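Local coordinates for RagB/SusD domain protein (Flavobacterium johnsoniae, PDB 5J90) that binds chitin as a SusD homolog, probably working as an outer-membrane lipoprotein in the conversion of this polysaccharide, at residues 164-169 with 205-210; 198-203 with 230-235. One frame throughout, in Å; residues are numbered along the deposited sequence.

Interaction 1: 164-169 with 205-210; sequences ELDTAV and TLRLRL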
loop_
_atom_site.group_PDB
_atom_site.type_symbol
_atom_site.label_atom_id
_atom_site.label_comp_id
_atom_site.label_asym_id
_atom_site.label_seq_id
_atom_site.Cartn_x
_atom_site.Cartn_y
_atom_site.Cartn_z
ATOM N N GLU A 164 3.638 0.609 24.261
ATOM C CA GLU A 164 2.894 1.221 25.359
ATOM C C GLU A 164 2.000 0.196 26.049
ATOM O O GLU A 164 1.925 0.155 27.280
ATOM C CB GLU A 164 2.095 2.414 24.851
ATOM C CG GLU A 164 2.998 3.598 24.531
ATOM C CD GLU A 164 2.304 4.707 23.757
ATOM O OE1 GLU A 164 1.256 4.442 23.117
ATOM O OE2 GLU A 164 2.818 5.852 23.786
ATOM N N LEU A 165 1.322 -0.639 25.271
ATOM C CA LEU A 165 0.550 -1.712 25.883
ATOM C C LEU A 165 1.449 -2.691 26.647
ATOM O O LEU A 165 1.054 -3.177 27.708
ATOM C CB LEU A 165 -0.305 -2.432 24.843
ATOM C CG LEU A 165 -1.391 -1.565 24.191
ATOM C CD1 LEU A 165 -2.165 -2.388 23.176
ATOM C CD2 LEU A 165 -2.325 -0.966 25.228
ATOM N N ASP A 166 2.646 -2.981 26.127
ATOM C CA ASP A 166 3.604 -3.827 26.861
ATOM C C ASP A 166 3.911 -3.229 28.232
ATOM O O ASP A 166 3.882 -3.931 29.242
ATOM C CB ASP A 166 4.933 -3.980 26.104
ATOM C CG ASP A 166 4.819 -4.822 24.851
ATOM O OD1 ASP A 166 3.868 -5.629 24.731
ATOM O OD2 ASP A 166 5.723 -4.674 23.992
ATOM N N THR A 167 4.213 -1.936 28.257
ATOM C CA THR A 167 4.542 -1.243 29.503
ATOM C C THR A 167 3.377 -1.297 30.492
ATOM O O THR A 167 3.558 -1.652 31.667
ATOM C CB THR A 167 4.916 0.211 29.214
ATOM O OG1 THR A 167 6.102 0.236 28.407
ATOM C CG2 THR A 167 5.173 0.978 30.506
ATOM N N ALA A 168 2.176 -0.978 30.015
ATOM C CA ALA A 168 0.989 -0.974 30.871
ATOM C C ALA A 168 0.662 -2.356 31.435
ATOM O O ALA A 168 0.367 -2.505 32.629
ATOM C CB ALA A 168 -0.203 -0.424 30.112
ATOM N N VAL A 169 0.700 -3.367 30.577
ATOM C CA VAL A 169 0.396 -4.730 30.997
ATOM C C VAL A 169 1.395 -5.239 32.035
ATOM O O VAL A 169 1.004 -5.855 33.032
ATOM C CB VAL A 169 0.325 -5.688 29.781
ATOM C CG1 VAL A 169 0.347 -7.140 30.236
ATOM C CG2 VAL A 169 -0.930 -5.408 28.966
ATOM N N THR A 205 -6.887 -7.347 24.742
ATOM C CA THR A 205 -7.853 -7.455 23.657
ATOM C C THR A 205 -7.634 -6.335 22.630
ATOM O O THR A 205 -7.750 -6.551 21.423
ATOM C CB THR A 205 -9.295 -7.417 24.192
ATOM O OG1 THR A 205 -9.418 -8.348 25.275
ATOM C CG2 THR A 205 -10.283 -7.812 23.100
ATOM N N LEU A 206 -7.287 -5.148 23.120
ATOM C CA LEU A 206 -6.933 -4.027 22.251
ATOM C C LEU A 206 -5.682 -4.370 21.437
ATOM O O LEU A 206 -5.630 -4.083 20.233
ATOM C CB LEU A 206 -6.718 -2.773 23.102
ATOM C CG LEU A 206 -6.361 -1.455 22.422
ATOM C CD1 LEU A 206 -7.311 -1.138 21.286
ATOM C CD2 LEU A 206 -6.344 -0.331 23.466
ATOM N N ARG A 207 -4.687 -5.003 22.070
ATOM C CA ARG A 207 -3.525 -5.482 21.324
ATOM C C ARG A 207 -3.946 -6.429 20.196
ATOM O O ARG A 207 -3.443 -6.337 19.082
ATOM C CB ARG A 207 -2.525 -6.204 22.237
ATOM C CG ARG A 207 -1.276 -6.659 21.470
ATOM C CD ARG A 207 -0.355 -7.598 22.270
ATOM N NE ARG A 207 -0.045 -7.075 23.594
ATOM C CZ ARG A 207 0.794 -6.075 23.848
ATOM N NH1 ARG A 207 1.444 -5.457 22.864
ATOM N NH2 ARG A 207 0.968 -5.678 25.109
ATOM N N LEU A 208 -4.863 -7.346 20.491
ATOM C CA LEU A 208 -5.336 -8.280 19.479
ATOM C C LEU A 208 -6.022 -7.568 18.312
ATOM O O LEU A 208 -5.792 -7.918 17.144
ATOM C CB LEU A 208 -6.257 -9.335 20.117
ATOM C CG LEU A 208 -6.828 -10.422 19.197
ATOM C CD1 LEU A 208 -5.712 -11.238 18.533
ATOM C CD2 LEU A 208 -7.767 -11.334 19.983
ATOM N N ARG A 209 -6.840 -6.559 18.612
ATOM C CA ARG A 209 -7.445 -5.741 17.567
ATOM C C ARG A 209 -6.377 -5.092 16.682
ATOM O O ARG A 209 -6.461 -5.147 15.452
ATOM C CB ARG A 209 -8.342 -4.661 18.189
ATOM C CG ARG A 209 -8.835 -3.642 17.162
ATOM C CD ARG A 209 -9.508 -2.436 17.808
ATOM N NE ARG A 209 -10.865 -2.746 18.265
ATOM C CZ ARG A 209 -11.662 -1.854 18.838
ATOM N NH1 ARG A 209 -11.232 -0.614 19.033
ATOM N NH2 ARG A 209 -12.885 -2.203 19.225
ATOM N N LEU A 210 -5.388 -4.469 17.309
ATOM C CA LEU A 210 -4.347 -3.764 16.553
ATOM C C LEU A 210 -3.486 -4.739 15.745
ATOM O O LEU A 210 -3.055 -4.431 14.623
ATOM C CB LEU A 210 -3.482 -2.903 17.478
ATOM C CG LEU A 210 -4.227 -1.785 18.205
ATOM C CD1 LEU A 210 -3.276 -1.029 19.125
ATOM C CD2 LEU A 210 -4.930 -0.844 17.242
#

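Interaction 2: 198-203 with 230-235; sequences SWVRFA and VAQKFG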
loop_
_atom_site.group_PDB
_atom_site.type_symbol
_atom_site.label_atom_id
_atom_site.label_comp_id
_atom_site.label_asym_id
_atom_site.label_seq_id
_atom_site.Cartn_x
_atom_site.Cartn_y
_atom_site.Cartn_z
ATOM N N SER A 198 -9.055 -6.391 34.998
ATOM C CA SER A 198 -9.962 -6.125 33.887
ATOM C C SER A 198 -9.356 -5.128 32.900
ATOM O O SER A 198 -9.562 -5.237 31.689
ATOM C CB SER A 198 -11.299 -5.611 34.401
ATOM O OG SER A 198 -11.921 -6.616 35.185
ATOM N N TRP A 199 -8.604 -4.163 33.417
ATOM C CA TRP A 199 -7.883 -3.234 32.563
ATOM C C TRP A 199 -6.804 -3.955 31.743
ATOM O O TRP A 199 -6.602 -3.643 30.566
ATOM C CB TRP A 199 -7.310 -2.087 33.398
ATOM C CG TRP A 199 -8.323 -0.995 33.615
ATOM C CD1 TRP A 199 -9.187 -0.861 34.670
ATOM C CD2 TRP A 199 -8.586 0.104 32.737
ATOM N NE1 TRP A 199 -9.962 0.263 34.502
ATOM C CE2 TRP A 199 -9.617 0.870 33.320
ATOM C CE3 TRP A 199 -8.048 0.517 31.512
ATOM C CZ2 TRP A 199 -10.117 2.027 32.723
ATOM C CZ3 TRP A 199 -8.546 1.665 30.920
ATOM C CH2 TRP A 199 -9.569 2.405 31.527
ATOM N N VAL A 200 -6.123 -4.925 32.340
ATOM C CA VAL A 200 -5.110 -5.679 31.604
ATOM C C VAL A 200 -5.772 -6.535 30.528
ATOM O O VAL A 200 -5.291 -6.594 29.391
ATOM C CB VAL A 200 -4.239 -6.552 32.538
ATOM C CG1 VAL A 200 -3.342 -7.485 31.720
ATOM C CG2 VAL A 200 -3.405 -5.670 33.461
ATOM N N ARG A 201 -6.898 -7.159 30.859
ATOM C CA ARG A 201 -7.616 -7.987 29.902
ATOM C C ARG A 201 -8.097 -7.132 28.723
ATOM O O ARG A 201 -8.071 -7.578 27.565
ATOM C CB ARG A 201 -8.772 -8.719 30.609
ATOM C CG ARG A 201 -9.478 -9.757 29.763
ATOM C CD ARG A 201 -10.376 -10.658 30.623
ATOM N NE ARG A 201 -9.608 -11.493 31.544
ATOM C CZ ARG A 201 -9.632 -11.388 32.871
ATOM N NH1 ARG A 201 -10.382 -10.464 33.466
ATOM N NH2 ARG A 201 -8.907 -12.218 33.610
ATOM N N PHE A 202 -8.515 -5.900 29.007
ATOM C CA PHE A 202 -8.877 -4.966 27.943
ATOM C C PHE A 202 -7.643 -4.649 27.097
ATOM O O PHE A 202 -7.698 -4.736 25.866
ATOM C CB PHE A 202 -9.513 -3.685 28.507
ATOM C CG PHE A 202 -9.644 -2.573 27.491
ATOM C CD1 PHE A 202 -10.230 -2.803 26.251
ATOM C CD2 PHE A 202 -9.178 -1.299 27.775
ATOM C CE1 PHE A 202 -10.342 -1.783 25.307
ATOM C CE2 PHE A 202 -9.293 -0.276 26.836
ATOM C CZ PHE A 202 -9.873 -0.519 25.617
ATOM N N ALA A 203 -6.530 -4.307 27.739
ATOM C CA ALA A 203 -5.306 -4.006 27.002
ATOM C C ALA A 203 -4.899 -5.166 26.091
ATOM O O ALA A 203 -4.493 -4.938 24.949
ATOM C CB ALA A 203 -4.164 -3.651 27.958
ATOM N N VAL A 230 -3.221 -13.249 23.512
ATOM C CA VAL A 230 -3.911 -14.441 23.980
ATOM C C VAL A 230 -3.082 -15.162 25.043
ATOM O O VAL A 230 -3.630 -15.736 25.990
ATOM C CB VAL A 230 -4.234 -15.368 22.782
ATOM C CG1 VAL A 230 -4.717 -16.734 23.256
ATOM C CG2 VAL A 230 -5.271 -14.710 21.890
ATOM N N ALA A 231 -1.763 -15.094 24.911
ATOM C CA ALA A 231 -0.848 -15.809 25.807
ATOM C C ALA A 231 -0.692 -15.165 27.186
ATOM O O ALA A 231 -0.279 -15.834 28.145
ATOM C CB ALA A 231 0.524 -15.958 25.147
ATOM N N GLN A 232 -0.986 -13.870 27.290
ATOM C CA GLN A 232 -0.848 -13.160 28.556
ATOM C C GLN A 232 -1.710 -13.861 29.600
ATOM O O GLN A 232 -2.764 -14.403 29.274
ATOM C CB GLN A 232 -1.261 -11.688 28.385
ATOM C CG GLN A 232 -0.610 -10.717 29.366
ATOM C CD GLN A 232 -1.325 -10.614 30.708
ATOM O OE1 GLN A 232 -2.529 -10.842 30.812
ATOM N NE2 GLN A 232 -0.569 -10.257 31.745
ATOM N N LYS A 233 -1.269 -13.838 30.851
ATOM C CA LYS A 233 -1.914 -14.657 31.881
ATOM C C LYS A 233 -3.406 -14.398 32.095
ATOM O O LYS A 233 -4.122 -15.286 32.563
ATOM C CB LYS A 233 -1.153 -14.602 33.212
ATOM C CG LYS A 233 -1.229 -13.275 33.928
ATOM C CD LYS A 233 -0.347 -13.267 35.172
ATOM C CE LYS A 233 -0.801 -14.275 36.199
ATOM N NZ LYS A 233 0.076 -14.214 37.412
ATOM N N PHE A 234 -3.886 -13.201 31.750
ATOM C CA PHE A 234 -5.305 -12.892 31.892
ATOM C C PHE A 234 -6.086 -13.037 30.583
ATOM O O PHE A 234 -7.323 -12.985 30.568
ATOM C CB PHE A 234 -5.493 -11.499 32.509
ATOM C CG PHE A 234 -4.790 -11.334 33.827
ATOM C CD1 PHE A 234 -5.089 -12.180 34.885
ATOM C CD2 PHE A 234 -3.814 -10.370 34.009
ATOM C CE1 PHE A 234 -4.443 -12.049 36.100
ATOM C CE2 PHE A 234 -3.166 -10.236 35.222
ATOM C CZ PHE A 234 -3.481 -11.082 36.269
ATOM N N GLY A 235 -5.352 -13.232 29.489
ATOM C CA GLY A 235 -5.954 -13.407 28.175
ATOM C C GLY A 235 -6.834 -12.260 27.713
ATOM O O GLY A 235 -6.710 -11.124 28.183
HETATM O O HOH W 1 -8.078 -15.000 33.282
#

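Interaction 1: 164-169 with 205-210
Arg207 reaches from helix 196-213 to Leu165 and Asp166 of helix 154-177, joining two nearly antiparallel helices (165° between the segment axes, 11.0 Å apart) in the helical, TPR-clan SusD fold. With CG anti to the backbone N (chi1 -178°), its chain runs straight across the gap, then bends at chi3 and brings the guanidinium up against the backbone of the other helix at Leu165 and Asp166. The Arg207 and Asp166 side chains cross at about a right angle, yet their guanidinium and carboxylate planes are only 24° apart. Their salt bridge, NH2 of Arg207 to OD1 of Asp166 at 2.9 Å, is oblique to the guanidinium. Both charges have second partners on helix 219-231: Arg207 with Glu225, Asp166 with Lys228. A long, flexible arginine suits this buried place because its charge is matched while its aliphatic part packs. Leu165 fits beside it, with CB 3.5 Å from Arg207 NH2 and CD1 3.9 Å from Arg207 CB. Leu165 CD1 also serves the apolar side, 4.4 Å from both Leu206 CG and Leu210 CD1. Near the guanidinium plane, at its edge, Val169 CG2 lies 4.3 Å from Arg207 NH2.

Interaction 2: 198-203 with 230-235
Gln232 meets Val200 through its amide, OE1 lying 3.6 Å from Val200 CG1, the two side chains crossing at about a right angle. It is the first residue to leave helical geometry after helix 219-231. The bend at chi2 folds its amide back over the turn, where Gln232 OE1 accepts the backbone N-H of Phe234 at 2.9 Å (N to OE1), from above the carbonyl plane; Asn204 ND2 is a further donor to OE1. Lys233 follows, its CG over the centre of the Phe234 ring and its amine paired with Asp177. Here the motif is a type I beta turn, Gln232 to Gly235, which brings the chain back alongside helix 196-213. Phe234 presents its ring edge to Val200, CD2 3.7 Å from CG1, so that aromatic edge and methyl pack as two nonpolar surfaces. Its carbonyl O takes NE of Arg201 at 2.9 Å (N-H...O 155°), and the guanidinium stands nearly perpendicular to the ring, 82° between planes. NH2 of Arg201 pairs with Glu197 and also donates to a water. With alanine replacing Arg201, the Phe234 carbonyl would probably lose this donor and Glu197 its charged mate. Gly235, with a positive phi of 58° that a side chain would make costly, turns its O to within 3.5 Å of Arg201 CG and accepts Asn204 ND2.

In the fold
From the N terminus, helix 154-177 comes first and supplies segment 164-169. Interaction 1 closes a loop of 35 intervening residues by setting this segment against 205-210 in helix 196-213. That helix has already contributed 198-203, whose partner 230-235 spans the last residues of helix 219-231 and the turn after it, so interaction 2 closes a second loop of 26 residues that crosses the first. Helix 196-213 is common to both, tied to helix 154-177 and to the turn that follows helix 219-231. The contact centres are about 9 Å apart, and Val169 bridges them: its CG1 lies 3.6 Å from Gln232 NE2, its CG2 3.8 Å from Ala203 CB.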